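Local coordinates for protein Man26A (Cellulomonas fimi, PDB 2X2Y) that probably hydrolyses internal beta-1,4-mannosidic linkages of mannan through its family 26 TIM-barrel domain, which here is joined to an immunoglobulin-like domain, at residues Ile32-Gln37 with Thr352-Glu357. The protein carries 2 engineered substitutions. Sequence-based numbering, arbitrary orientation.
Sequences ILFGHQ and TLFASE. With MG (magnesium ion), chain C.
A short parallel strand added to the wall of the clan GH-A TIM barrel brings Leu353 alongside Ile32 and Phe34, and illustrates how such an addition can place a magnesium ligand, Thr352, next to a barrel strand. Leu353 N donates to Ile32 O (2.8 Å). Leu353 O accepts Phe34 N at 2.9 Å. On one face of this two-residue ladder, Leu33 CD2 touches Leu353 CD1; on the other lie Ile32 and Thr352.

Past the ladder, Phe34 CB lies over one face of the Phe354 ring, toward the rim. With CG anti to the backbone N (chi1 172°), the Phe34 ring brings CD2 to within 3.5 Å of Phe354 CE2. The two rings lie nearly parallel, 26° between their planes, but are offset enough to share little face. An alanine in place of Phe354 would be likely to leave Phe34 without this apolar partner and open a gap beside the magnesium site.

Thr352 chelates magnesium through O (2.3 Å) and OG1 (2.5 Å), with the backbone carbonyl oxygens of Ala347 and Asp349 completing the protein ligands; OG1 also hydrogen-bonds the Tyr346 carbonyl oxygen. A metal-bound water donates to Glu357 OE2, which also accepts Phe354 N (3.1 Å), tying the turn to the site.

Strand 32-37 continues between strands 66-70 and 318-321, while Val56 of helix 55-60 packs against both phenylalanines and Phe343 of helix 340-348 meets Phe34 edge-to-face.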
loop_
_atom_site.group_PDB
_atom_site.type_symbol
_atom_site.label_atom_id
_atom_site.label_comp_id
_atom_site.label_asym_id
_atom_site.label_seq_id
_atom_site.Cartn_x
_atom_site.Cartn_y
_atom_site.Cartn_z
ATOM N N ILE A 32 3.631 2.419 18.893
ATOM C CA ILE A 32 2.916 2.427 17.622
ATOM C C ILE A 32 2.721 3.875 17.158
ATOM O O ILE A 32 2.218 4.711 17.903
ATOM C CB ILE A 32 1.580 1.591 17.691
ATOM C CG1 ILE A 32 1.055 1.301 16.280
ATOM C CG2 ILE A 32 0.525 2.262 18.605
ATOM C CD1 ILE A 32 0.018 0.213 16.199
ATOM N N LEU A 33 3.165 4.178 15.941
ATOM C CA LEU A 33 3.055 5.538 15.429
ATOM C C LEU A 33 1.609 5.821 15.035
ATOM O O LEU A 33 1.013 5.044 14.295
ATOM C CB LEU A 33 3.983 5.784 14.226
ATOM C CG LEU A 33 5.437 5.315 14.058
ATOM C CD1 LEU A 33 6.222 6.378 13.279
ATOM C CD2 LEU A 33 6.173 4.948 15.331
ATOM N N PHE A 34 1.046 6.921 15.530
ATOM C CA PHE A 34 -0.306 7.312 15.138
ATOM C C PHE A 34 -0.278 8.017 13.796
ATOM O O PHE A 34 0.575 8.879 13.561
ATOM C CB PHE A 34 -0.987 8.210 16.181
ATOM C CG PHE A 34 -2.308 8.777 15.713
ATOM C CD1 PHE A 34 -3.427 7.953 15.576
ATOM C CD2 PHE A 34 -2.420 10.124 15.368
ATOM C CE1 PHE A 34 -4.656 8.472 15.122
ATOM C CE2 PHE A 34 -3.630 10.653 14.907
ATOM C CZ PHE A 34 -4.751 9.829 14.785
ATOM N N GLY A 35 -1.217 7.654 12.927
ATOM C CA GLY A 35 -1.293 8.241 11.603
ATOM C C GLY A 35 -2.637 8.857 11.308
ATOM O O GLY A 35 -3.660 8.425 11.830
ATOM N N HIS A 36 -2.640 9.870 10.452
ATOM C CA HIS A 36 -3.878 10.527 10.070
ATOM C C HIS A 36 -3.841 10.906 8.596
ATOM O O HIS A 36 -2.866 11.488 8.118
ATOM C CB HIS A 36 -4.140 11.751 10.961
ATOM C CG HIS A 36 -5.476 12.391 10.734
ATOM N ND1 HIS A 36 -5.661 13.758 10.743
ATOM C CD2 HIS A 36 -6.690 11.849 10.479
ATOM C CE1 HIS A 36 -6.934 14.030 10.519
ATOM N NE2 HIS A 36 -7.580 12.889 10.350
ATOM N N GLN A 37 -4.905 10.559 7.879
ATOM C CA GLN A 37 -4.999 10.839 6.446
ATOM C C GLN A 37 -5.263 12.318 6.195
ATOM O O GLN A 37 -6.159 12.906 6.819
ATOM C CB GLN A 37 -6.110 9.985 5.813
ATOM C CG GLN A 37 -6.231 10.095 4.288
ATOM C CD GLN A 37 -5.126 9.396 3.493
ATOM O OE1 GLN A 37 -5.119 9.462 2.258
ATOM N NE2 GLN A 37 -4.206 8.718 4.180
ATOM N N THR A 352 1.441 5.177 22.234
ATOM C CA THR A 352 1.165 5.829 20.951
ATOM C C THR A 352 2.204 6.910 20.687
ATOM O O THR A 352 2.437 7.770 21.537
ATOM C CB THR A 352 -0.246 6.436 20.888
ATOM O OG1 THR A 352 -0.437 7.336 21.986
ATOM C CG2 THR A 352 -1.292 5.352 20.935
ATOM N N LEU A 353 2.838 6.853 19.521
ATOM C CA LEU A 353 3.891 7.806 19.182
ATOM C C LEU A 353 3.427 8.857 18.169
ATOM O O LEU A 353 2.780 8.534 17.172
ATOM C CB LEU A 353 5.142 7.080 18.685
ATOM C CG LEU A 353 5.790 5.991 19.561
ATOM C CD1 LEU A 353 7.089 5.538 18.929
ATOM C CD2 LEU A 353 6.045 6.446 20.993
ATOM N N PHE A 354 3.753 10.115 18.452
ATOM C CA PHE A 354 3.401 11.248 17.604
ATOM C C PHE A 354 4.675 11.861 16.998
ATOM O O PHE A 354 5.769 11.398 17.298
ATOM C CB PHE A 354 2.544 12.251 18.388
ATOM C CG PHE A 354 1.118 11.800 18.579
ATOM C CD1 PHE A 354 0.809 10.708 19.401
ATOM C CD2 PHE A 354 0.077 12.456 17.932
ATOM C CE1 PHE A 354 -0.513 10.274 19.564
ATOM C CE2 PHE A 354 -1.249 12.039 18.097
ATOM C CZ PHE A 354 -1.541 10.941 18.907
ATOM N N ALA A 355 4.534 12.862 16.133
ATOM C CA ALA A 355 5.661 13.388 15.335
ATOM C C ALA A 355 6.941 13.670 16.130
ATOM O O ALA A 355 8.030 13.245 15.728
ATOM C CB ALA A 355 5.246 14.631 14.550
ATOM N N SER A 356 6.793 14.363 17.261
ATOM C CA SER A 356 7.923 14.803 18.069
ATOM C C SER A 356 8.659 13.641 18.740
ATOM O O SER A 356 9.787 13.803 19.195
ATOM C CB SER A 356 7.476 15.849 19.105
ATOM O OG SER A 356 6.821 15.236 20.201
ATOM N N GLU A 357 8.019 12.477 18.778
ATOM C CA GLU A 357 8.604 11.268 19.357
ATOM C C GLU A 357 9.275 10.341 18.343
ATOM O O GLU A 357 9.817 9.296 18.723
ATOM C CB GLU A 357 7.546 10.494 20.128
ATOM C CG GLU A 357 7.110 11.174 21.401
ATOM C CD GLU A 357 5.764 10.700 21.857
ATOM O OE1 GLU A 357 5.698 9.961 22.863
ATOM O OE2 GLU A 357 4.768 11.053 21.191
HETATM MG MG MG C . 1.156 9.003 23.044
HETATM O O HOH W 1 2.514 10.647 23.157
#